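Long-range contacts in epoxide hydrolase (Aspergillus niger, PDB 3G02), which probably hydrolyses epoxides to vicinal diols, here as an enantioselective variant obtained by directed evolution of an alpha/beta-hydrolase-fold enzyme: residues A[32-40]-A[267-275]; A[65-75]-A[292-301]. The protein carries 9 engineered substitutions. All blocks are in the same frame, centred on the assembly; numbering follows the deposited sequence.

Interaction 1: residues A[32-40]-A[267-275]; sequences LKTLVRLSK and LSSSPIALL
Pro-271 presses its ring against helix 32-38, and three ring carbons each have a different nearest side chain: CB lies 3.6 Å from Leu-32 CD1, CG 3.7 Å from Val-36 CG2, and CD 3.7 Å from Leu-35 CB. Leu-32 runs alongside the ring, pointing the other way. Its CG stands anti to the backbone N (chi1 171°), which brings the CD1 branch to the proline. Val-36 meets the ring at a slant. The compact, rigid proline thus sits among three aliphatic chains. Proline also suits the first turn of helix 271-275, where no backbone N-H is needed for helical bonding. Just before it, Ser-270 is the N-cap: its OG accepts from Ile-272 N at 3.1 Å. The helix belongs to the lid that alpha/beta hydrolases of this kind insert between two core strands, and here the lid meets the N-terminal region. The capping hydroxyl also donates to Ser-39 OG (2.6 Å), which in turn donates to Leu-35 O; a second conformer of Ser-39 was modelled, so this relay may not be permanent. Ile-272 lays CG1 against Ser-39 CB at 3.6 Å. Lys-40 and Ser-269 form backbone hydrogen bonds to the second subunit.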
loop_
_atom_site.group_PDB
_atom_site.type_symbol
_atom_site.label_atom_id
_atom_site.label_comp_id
_atom_site.label_asym_id
_atom_site.label_seq_id
_atom_site.Cartn_x
_atom_site.Cartn_y
_atom_site.Cartn_z
ATOM N N LEU A 32 -11.476 16.675 -13.576
ATOM C CA LEU A 32 -11.677 15.288 -13.161
ATOM C C LEU A 32 -11.932 14.365 -14.356
ATOM O O LEU A 32 -11.297 13.321 -14.472
ATOM C CB LEU A 32 -12.802 15.180 -12.117
ATOM C CG LEU A 32 -13.303 13.782 -11.717
ATOM C CD1 LEU A 32 -12.162 12.889 -11.215
ATOM C CD2 LEU A 32 -14.400 13.879 -10.667
ATOM N N LYS A 33 -12.839 14.748 -15.250
ATOM C CA LYS A 33 -13.149 13.899 -16.400
ATOM C C LYS A 33 -11.967 13.760 -17.364
ATOM O O LYS A 33 -11.751 12.685 -17.924
ATOM C CB LYS A 33 -14.427 14.362 -17.115
ATOM C CG LYS A 33 -15.685 14.302 -16.237
ATOM C CD LYS A 33 -16.013 12.884 -15.756
ATOM C CE LYS A 33 -16.879 12.906 -14.497
ATOM N NZ LYS A 33 -18.256 13.422 -14.739
ATOM N N THR A 34 -11.201 14.840 -17.542
ATOM C CA THR A 34 -9.966 14.788 -18.331
ATOM C C THR A 34 -8.976 13.783 -17.737
ATOM O O THR A 34 -8.411 12.965 -18.463
ATOM C CB THR A 34 -9.315 16.183 -18.447
ATOM O OG1 THR A 34 -10.159 17.026 -19.242
ATOM C CG2 THR A 34 -7.931 16.105 -19.100
ATOM N N LEU A 35 -8.799 13.826 -16.419
ATOM C CA LEU A 35 -7.845 12.932 -15.770
ATOM C C LEU A 35 -8.342 11.488 -15.704
ATOM O O LEU A 35 -7.540 10.561 -15.763
ATOM C CB LEU A 35 -7.426 13.464 -14.397
ATOM C CG LEU A 35 -6.781 14.861 -14.366
ATOM C CD1 LEU A 35 -6.327 15.209 -12.961
ATOM C CD2 LEU A 35 -5.624 14.994 -15.355
ATOM N N VAL A 36 -9.656 11.293 -15.609
ATOM C CA VAL A 36 -10.225 9.947 -15.729
ATOM C C VAL A 36 -9.927 9.382 -17.121
ATOM O O VAL A 36 -9.482 8.241 -17.251
ATOM C CB VAL A 36 -11.749 9.913 -15.442
ATOM C CG1 VAL A 36 -12.336 8.543 -15.781
ATOM C CG2 VAL A 36 -12.034 10.256 -13.979
ATOM N N ARG A 37 -10.157 10.196 -18.152
ATOM C CA ARG A 37 -9.892 9.792 -19.531
ATOM C C ARG A 37 -8.407 9.495 -19.773
ATOM O O ARG A 37 -8.072 8.497 -20.411
ATOM C CB ARG A 37 -10.389 10.857 -20.511
ATOM C CG ARG A 37 -10.435 10.379 -21.957
ATOM C CD ARG A 37 -10.819 11.493 -22.922
ATOM N NE ARG A 37 -9.725 12.440 -23.125
ATOM C CZ ARG A 37 -9.686 13.674 -22.626
ATOM N NH1 ARG A 37 -10.689 14.138 -21.890
ATOM N NH2 ARG A 37 -8.639 14.450 -22.873
ATOM N N LEU A 38 -7.530 10.350 -19.250
ATOM C CA LEU A 38 -6.084 10.211 -19.459
ATOM C C LEU A 38 -5.460 9.035 -18.714
ATOM O O LEU A 38 -4.436 8.498 -19.144
ATOM C CB LEU A 38 -5.355 11.497 -19.067
ATOM C CG LEU A 38 -5.471 12.704 -20.000
ATOM C CD1 LEU A 38 -4.871 13.909 -19.312
ATOM C CD2 LEU A 38 -4.795 12.454 -21.347
ATOM N N SER A 39 -6.085 8.648 -17.601
ATOM C CA SER A 39 -5.599 7.562 -16.749
ATOM C C SER A 39 -5.527 6.227 -17.478
ATOM O O SER A 39 -6.422 5.871 -18.244
ATOM C CB SER A 39 -6.493 7.410 -15.518
ATOM O OG SER A 39 -6.442 8.556 -14.690
ATOM N N LYS A 40 -4.453 5.489 -17.227
ATOM C CA LYS A 40 -4.293 4.156 -17.788
ATOM C C LYS A 40 -4.791 3.106 -16.798
ATOM O O LYS A 40 -5.011 3.403 -15.623
ATOM C CB LYS A 40 -2.818 3.887 -18.124
ATOM C CG LYS A 40 -2.132 4.943 -18.993
ATOM C CD LYS A 40 -2.673 4.952 -20.420
ATOM C CE LYS A 40 -1.785 5.774 -21.339
ATOM N NZ LYS A 40 -2.465 6.110 -22.620
ATOM N N LEU A 267 -2.103 8.288 -4.615
ATOM C CA LEU A 267 -3.543 8.346 -4.891
ATOM C C LEU A 267 -4.040 9.712 -5.362
ATOM O O LEU A 267 -5.107 9.808 -5.982
ATOM C CB LEU A 267 -4.348 7.867 -3.681
ATOM C CG LEU A 267 -4.012 6.459 -3.184
ATOM C CD1 LEU A 267 -5.019 6.083 -2.146
ATOM C CD2 LEU A 267 -3.986 5.421 -4.304
ATOM N N SER A 268 -3.266 10.757 -5.082
ATOM C CA SER A 268 -3.582 12.095 -5.579
ATOM C C SER A 268 -3.248 12.259 -7.055
ATOM O O SER A 268 -3.770 13.170 -7.703
ATOM C CB SER A 268 -2.826 13.146 -4.778
ATOM O OG SER A 268 -3.276 13.174 -3.435
ATOM N N SER A 269 -2.392 11.389 -7.585
ATOM C CA SER A 269 -1.875 11.557 -8.947
ATOM C C SER A 269 -2.928 11.348 -10.029
ATOM O O SER A 269 -2.893 12.009 -11.070
ATOM C CB SER A 269 -0.674 10.638 -9.184
ATOM O OG SER A 269 -1.065 9.282 -9.239
ATOM N N SER A 270 -3.854 10.427 -9.776
ATOM C CA SER A 270 -4.857 10.027 -10.756
ATOM C C SER A 270 -6.138 9.613 -10.047
ATOM O O SER A 270 -6.087 8.908 -9.032
ATOM C CB SER A 270 -4.347 8.856 -11.598
ATOM O OG SER A 270 -5.412 8.204 -12.274
ATOM N N PRO A 271 -7.299 10.033 -10.581
ATOM C CA PRO A 271 -8.568 9.626 -9.976
ATOM C C PRO A 271 -8.809 8.118 -10.060
ATOM O O PRO A 271 -9.539 7.565 -9.241
ATOM C CB PRO A 271 -9.613 10.402 -10.792
ATOM C CG PRO A 271 -8.934 10.690 -12.096
ATOM C CD PRO A 271 -7.498 10.912 -11.752
ATOM N N ILE A 272 -8.195 7.468 -11.046
ATOM C CA ILE A 272 -8.299 6.017 -11.192
ATOM C C ILE A 272 -7.485 5.283 -10.112
ATOM O O ILE A 272 -7.917 4.237 -9.614
ATOM C CB ILE A 272 -7.945 5.568 -12.635
ATOM C CG1 ILE A 272 -9.099 5.941 -13.586
ATOM C CG2 ILE A 272 -7.597 4.076 -12.709
ATOM C CD1 ILE A 272 -10.413 5.234 -13.338
ATOM N N ALA A 273 -6.333 5.843 -9.738
ATOM C CA ALA A 273 -5.580 5.326 -8.590
ATOM C C ALA A 273 -6.441 5.376 -7.332
ATOM O O ALA A 273 -6.552 4.388 -6.607
ATOM C CB ALA A 273 -4.286 6.107 -8.382
ATOM N N LEU A 274 -7.063 6.526 -7.093
ATOM C CA LEU A 274 -7.923 6.679 -5.934
ATOM C C LEU A 274 -9.102 5.694 -5.973
ATOM O O LEU A 274 -9.434 5.061 -4.964
ATOM C CB LEU A 274 -8.410 8.125 -5.831
ATOM C CG LEU A 274 -9.180 8.486 -4.562
ATOM C CD1 LEU A 274 -8.278 8.527 -3.344
ATOM C CD2 LEU A 274 -9.866 9.824 -4.770
ATOM N N LEU A 275 -9.730 5.565 -7.140
ATOM C CA LEU A 275 -10.867 4.657 -7.300
ATOM C C LEU A 275 -10.489 3.204 -7.006
ATOM O O LEU A 275 -11.247 2.484 -6.356
ATOM C CB LEU A 275 -11.467 4.773 -8.709
ATOM C CG LEU A 275 -12.599 3.812 -9.101
ATOM C CD1 LEU A 275 -13.853 4.018 -8.264
ATOM C CD2 LEU A 275 -12.931 3.975 -10.577
#

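Interaction 2: residues A[65-75]-A[292-301]; sequences MREKWLSEFDW and SETILEMVSL
Leu-296 rises from helix 292-301 into the angle between Trp-69 and Phe-73. Its CD2 methyl sits over one face of the indole, 3.9 Å from the centroid of the five-membered ring and 19° off the normal, a CH-pi contact. The indole N-H turns to Ser-300, with NE1 donating to OG over 3.0 Å; the bond is bent (132°), and the oxygen lies somewhat out of the ring plane. Ser-300 OG in turn donates a hydrogen bond to Leu-296 O (2.7 Å), so a small hydroxyl serves a buried indole while its own hydrogen is used within its helix.

Phe-73, in the loop after helix 65-71, has CG anti to its backbone N (chi1 -176°), a torsion that carries the ring to helix 292-301, CD1 lying 3.8 Å from Leu-296 CB. Glu-293 bends at chi2 to bring OE1 to the edge of this ring, 3.6 Å from CD1. The same carboxylate is bridged by two waters to the backbone N and O of Asp-74. At the other end, Met-65, bent at chi2 and chi3, brings SD to 3.6 Å from Ser-292 CB and CE to 3.8 Å from Leu-296 CD2; an unbranched, flexible thioether chain suits such a path. The extended Lys-68 reaches Ser-292 OG through a water. Trp-75 brings CZ3 of its six-membered ring to 3.7 Å from Leu-301 N, while its NE1 bonds to Glu-79.

Around this contact, helix 271-284 lends Pro-271 and Leu-275 to pack on Trp-69, and helix 26-38 adds Val-36 there and Leu-29 on Trp-75, which also meets Phe-78 of helix 75-82 edge-to-face. Leu-301 touches Ser-121, Val-123 and Phe-155, in loops that follow the core strands 110-115 and 143-148.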
loop_
_atom_site.group_PDB
_atom_site.type_symbol
_atom_site.label_atom_id
_atom_site.label_comp_id
_atom_site.label_asym_id
_atom_site.label_seq_id
_atom_site.Cartn_x
_atom_site.Cartn_y
_atom_site.Cartn_z
ATOM N N MET A 65 -15.992 0.649 -14.480
ATOM C CA MET A 65 -16.188 1.830 -13.637
ATOM C C MET A 65 -15.603 3.093 -14.255
ATOM O O MET A 65 -16.191 4.169 -14.131
ATOM C CB MET A 65 -15.606 1.604 -12.240
ATOM C CG MET A 65 -16.377 0.585 -11.426
ATOM S SD MET A 65 -18.017 1.154 -10.940
ATOM C CE MET A 65 -17.628 2.215 -9.549
ATOM N N ARG A 66 -14.454 2.962 -14.924
ATOM C CA ARG A 66 -13.846 4.088 -15.636
ATOM C C ARG A 66 -14.771 4.589 -16.741
ATOM O O ARG A 66 -14.965 5.794 -16.893
ATOM C CB ARG A 66 -12.480 3.704 -16.216
ATOM C CG ARG A 66 -11.799 4.845 -16.965
ATOM C CD ARG A 66 -10.447 4.436 -17.525
ATOM N NE ARG A 66 -9.937 5.434 -18.463
ATOM C CZ ARG A 66 -10.258 5.478 -19.754
ATOM N NH1 ARG A 66 -11.083 4.578 -20.276
ATOM N NH2 ARG A 66 -9.753 6.425 -20.529
ATOM N N GLU A 67 -15.349 3.654 -17.490
ATOM C CA GLU A 67 -16.303 4.002 -18.543
ATOM C C GLU A 67 -17.552 4.680 -17.987
ATOM O O GLU A 67 -18.010 5.691 -18.533
ATOM C CB GLU A 67 -16.679 2.772 -19.372
ATOM C CG GLU A 67 -16.096 2.796 -20.776
ATOM C CD GLU A 67 -16.534 4.021 -21.568
ATOM O OE1 GLU A 67 -15.668 4.866 -21.872
ATOM O OE2 GLU A 67 -17.743 4.150 -21.871
ATOM N N LYS A 68 -18.088 4.127 -16.901
ATOM C CA LYS A 68 -19.234 4.715 -16.202
ATOM C C LYS A 68 -18.928 6.130 -15.715
ATOM O O LYS A 68 -19.746 7.041 -15.866
ATOM C CB LYS A 68 -19.668 3.830 -15.029
ATOM C CG LYS A 68 -20.441 2.580 -15.437
ATOM C CD LYS A 68 -20.903 1.783 -14.227
ATOM C CE LYS A 68 -21.761 0.597 -14.648
ATOM N NZ LYS A 68 -22.110 -0.267 -13.485
ATOM N N TRP A 69 -17.741 6.315 -15.144
ATOM C CA TRP A 69 -17.323 7.612 -14.629
ATOM C C TRP A 69 -17.262 8.659 -15.745
ATOM O O TRP A 69 -17.588 9.828 -15.534
ATOM C CB TRP A 69 -15.951 7.483 -13.970
ATOM C CG TRP A 69 -15.722 8.378 -12.802
ATOM C CD1 TRP A 69 -16.514 9.408 -12.372
ATOM C CD2 TRP A 69 -14.601 8.336 -11.917
ATOM N NE1 TRP A 69 -15.957 9.998 -11.261
ATOM C CE2 TRP A 69 -14.779 9.361 -10.964
ATOM C CE3 TRP A 69 -13.460 7.527 -11.838
ATOM C CZ2 TRP A 69 -13.859 9.594 -9.939
ATOM C CZ3 TRP A 69 -12.546 7.760 -10.826
ATOM C CH2 TRP A 69 -12.751 8.779 -9.887
ATOM N N LEU A 70 -16.844 8.225 -16.929
ATOM C CA LEU A 70 -16.729 9.117 -18.083
ATOM C C LEU A 70 -18.054 9.434 -18.778
ATOM O O LEU A 70 -18.318 10.596 -19.112
ATOM C CB LEU A 70 -15.760 8.527 -19.111
ATOM C CG LEU A 70 -14.261 8.641 -18.858
ATOM C CD1 LEU A 70 -13.503 7.739 -19.822
ATOM C CD2 LEU A 70 -13.783 10.089 -18.966
ATOM N N SER A 71 -18.881 8.406 -18.966
ATOM C CA SER A 71 -20.048 8.480 -19.854
ATOM C C SER A 71 -21.414 8.519 -19.156
ATOM O O SER A 71 -22.419 8.879 -19.777
ATOM C CB SER A 71 -20.017 7.318 -20.854
ATOM O OG SER A 71 -18.828 7.332 -21.619
ATOM N N GLU A 72 -21.454 8.146 -17.879
ATOM C CA GLU A 72 -22.711 8.110 -17.124
ATOM C C GLU A 72 -22.760 9.047 -15.914
ATOM O O GLU A 72 -23.802 9.641 -15.629
ATOM C CB GLU A 72 -23.043 6.670 -16.704
ATOM C CG GLU A 72 -23.354 5.732 -17.875
ATOM C CD GLU A 72 -23.505 4.271 -17.469
ATOM O OE1 GLU A 72 -23.418 3.403 -18.365
ATOM O OE2 GLU A 72 -23.711 3.978 -16.269
ATOM N N PHE A 73 -21.637 9.187 -15.216
ATOM C CA PHE A 73 -21.612 9.913 -13.946
ATOM C C PHE A 73 -21.842 11.419 -14.070
ATOM O O PHE A 73 -21.223 12.088 -14.898
ATOM C CB PHE A 73 -20.304 9.639 -13.192
ATOM C CG PHE A 73 -20.245 10.279 -11.831
ATOM C CD1 PHE A 73 -20.950 9.735 -10.760
ATOM C CD2 PHE A 73 -19.494 11.428 -11.622
ATOM C CE1 PHE A 73 -20.902 10.326 -9.496
ATOM C CE2 PHE A 73 -19.439 12.028 -10.362
ATOM C CZ PHE A 73 -20.147 11.473 -9.297
ATOM N N ASP A 74 -22.726 11.938 -13.222
ATOM C CA ASP A 74 -22.965 13.373 -13.126
ATOM C C ASP A 74 -22.888 13.794 -11.658
ATOM O O ASP A 74 -23.664 13.331 -10.819
ATOM C CB ASP A 74 -24.322 13.739 -13.746
ATOM C CG ASP A 74 -24.576 15.251 -13.802
ATOM O OD1 ASP A 74 -23.688 16.061 -13.443
ATOM O OD2 ASP A 74 -25.696 15.625 -14.215
ATOM N N TRP A 75 -21.939 14.675 -11.362
ATOM C CA TRP A 75 -21.740 15.186 -10.011
ATOM C C TRP A 75 -22.931 15.997 -9.485
ATOM O O TRP A 75 -23.244 15.944 -8.294
ATOM C CB TRP A 75 -20.465 16.036 -9.967
ATOM C CG TRP A 75 -20.240 16.724 -8.659
ATOM C CD1 TRP A 75 -20.477 18.039 -8.376
ATOM C CD2 TRP A 75 -19.752 16.133 -7.447
ATOM N NE1 TRP A 75 -20.161 18.306 -7.069
ATOM C CE2 TRP A 75 -19.710 17.156 -6.472
ATOM C CE3 TRP A 75 -19.336 14.841 -7.091
ATOM C CZ2 TRP A 75 -19.271 16.927 -5.164
ATOM C CZ3 TRP A 75 -18.899 14.615 -5.793
ATOM C CH2 TRP A 75 -18.875 15.654 -4.842
ATOM N N SER A 292 -22.901 1.004 -8.014
ATOM C CA SER A 292 -21.674 1.571 -8.562
ATOM C C SER A 292 -21.679 3.100 -8.490
ATOM O O SER A 292 -20.643 3.715 -8.234
ATOM C CB SER A 292 -21.447 1.073 -9.984
ATOM O OG SER A 292 -21.166 -0.317 -9.968
ATOM N N GLU A 293 -22.854 3.700 -8.689
ATOM C CA GLU A 293 -23.042 5.149 -8.543
ATOM C C GLU A 293 -22.595 5.667 -7.168
ATOM O O GLU A 293 -21.971 6.725 -7.071
ATOM C CB GLU A 293 -24.510 5.520 -8.819
ATOM C CG GLU A 293 -24.946 6.934 -8.409
ATOM C CD GLU A 293 -24.400 8.043 -9.300
ATOM O OE1 GLU A 293 -23.983 7.771 -10.447
ATOM O OE2 GLU A 293 -24.400 9.207 -8.842
ATOM N N THR A 294 -22.906 4.917 -6.113
ATOM C CA THR A 294 -22.505 5.294 -4.759
ATOM C C THR A 294 -20.980 5.340 -4.636
ATOM O O THR A 294 -20.426 6.292 -4.084
ATOM C CB THR A 294 -23.109 4.343 -3.711
ATOM O OG1 THR A 294 -24.538 4.385 -3.814
ATOM C CG2 THR A 294 -22.682 4.736 -2.295
ATOM N N ILE A 295 -20.305 4.325 -5.174
ATOM C CA ILE A 295 -18.845 4.290 -5.144
ATOM C C ILE A 295 -18.246 5.481 -5.901
ATOM O O ILE A 295 -17.336 6.141 -5.397
ATOM C CB ILE A 295 -18.282 2.939 -5.657
ATOM C CG1 ILE A 295 -18.795 1.791 -4.772
ATOM C CG2 ILE A 295 -16.748 2.966 -5.701
ATOM C CD1 ILE A 295 -18.288 0.404 -5.154
ATOM N N LEU A 296 -18.778 5.778 -7.087
ATOM C CA LEU A 296 -18.297 6.930 -7.853
ATOM C C LEU A 296 -18.535 8.258 -7.128
ATOM O O LEU A 296 -17.681 9.138 -7.167
ATOM C CB LEU A 296 -18.897 6.961 -9.266
ATOM C CG LEU A 296 -18.447 5.837 -10.208
ATOM C CD1 LEU A 296 -19.123 5.981 -11.570
ATOM C CD2 LEU A 296 -16.928 5.806 -10.375
ATOM N N GLU A 297 -19.677 8.387 -6.454
ATOM C CA GLU A 297 -19.974 9.573 -5.653
ATOM C C GLU A 297 -18.949 9.766 -4.536
ATOM O O GLU A 297 -18.401 10.856 -4.365
ATOM C CB GLU A 297 -21.379 9.482 -5.038
ATOM C CG GLU A 297 -22.514 9.699 -6.030
ATOM C CD GLU A 297 -23.888 9.383 -5.453
ATOM O OE1 GLU A 297 -23.983 8.870 -4.318
ATOM O OE2 GLU A 297 -24.885 9.663 -6.150
ATOM N N MET A 298 -18.694 8.703 -3.775
ATOM C CA MET A 298 -17.787 8.783 -2.626
ATOM C C MET A 298 -16.353 9.062 -3.046
ATOM O O MET A 298 -15.659 9.866 -2.424
ATOM C CB MET A 298 -17.844 7.510 -1.777
ATOM C CG MET A 298 -19.214 7.200 -1.178
ATOM S SD MET A 298 -20.008 8.597 -0.347
ATOM C CE MET A 298 -21.212 7.728 0.674
ATOM N N VAL A 299 -15.912 8.387 -4.103
ATOM C CA VAL A 299 -14.562 8.586 -4.620
ATOM C C VAL A 299 -14.399 9.988 -5.221
ATOM O O VAL A 299 -13.392 10.654 -4.975
ATOM C CB VAL A 299 -14.158 7.470 -5.620
ATOM C CG1 VAL A 299 -12.833 7.782 -6.292
ATOM C CG2 VAL A 299 -14.064 6.120 -4.902
ATOM N N SER A 300 -15.395 10.439 -5.983
ATOM C CA SER A 300 -15.365 11.791 -6.548
ATOM C C SER A 300 -15.322 12.847 -5.449
ATOM O O SER A 300 -14.581 13.819 -5.555
ATOM C CB SER A 300 -16.568 12.036 -7.463
ATOM O OG SER A 300 -16.539 11.152 -8.570
ATOM N N LEU A 301 -16.104 12.639 -4.390
ATOM C CA LEU A 301 -16.104 13.531 -3.235
ATOM C C LEU A 301 -14.710 13.633 -2.616
ATOM O O LEU A 301 -14.225 14.731 -2.350
ATOM C CB LEU A 301 -17.126 13.052 -2.201
ATOM C CG LEU A 301 -17.186 13.768 -0.849
ATOM C CD1 LEU A 301 -17.545 15.250 -0.996
ATOM C CD2 LEU A 301 -18.165 13.046 0.067
HETATM O O HOH W 1 -19.962 -1.689 -12.434
HETATM O O HOH W 2 -24.410 9.984 -11.964
HETATM O O HOH W 3 -25.092 12.008 -9.144
#

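How the interactions relate
Interactions 1 and 2 have centres about 12 Å apart and form one continuous junction between two pairs of successive helices: 26-38 and 59-71 from the N-terminal region, 271-284 and 292-304 from the lid. Arg-66 ties the first pair together, its NH2 2.7 Å from Arg-37 O and its NE 3.1 Å from Val-36 O, two probable hydrogen bonds by which the guanidinium takes up carbonyls in the last turn of helix 26-38. Trp-69 links the two contacts, its CZ3 lying 3.4 Å from Pro-271 O. Trp-303, beyond 292-301, touches Leu-32, Leu-35 and Pro-271. Neither contact reaches the predicted catalytic residues Asp-193, Tyr-315 and His-375.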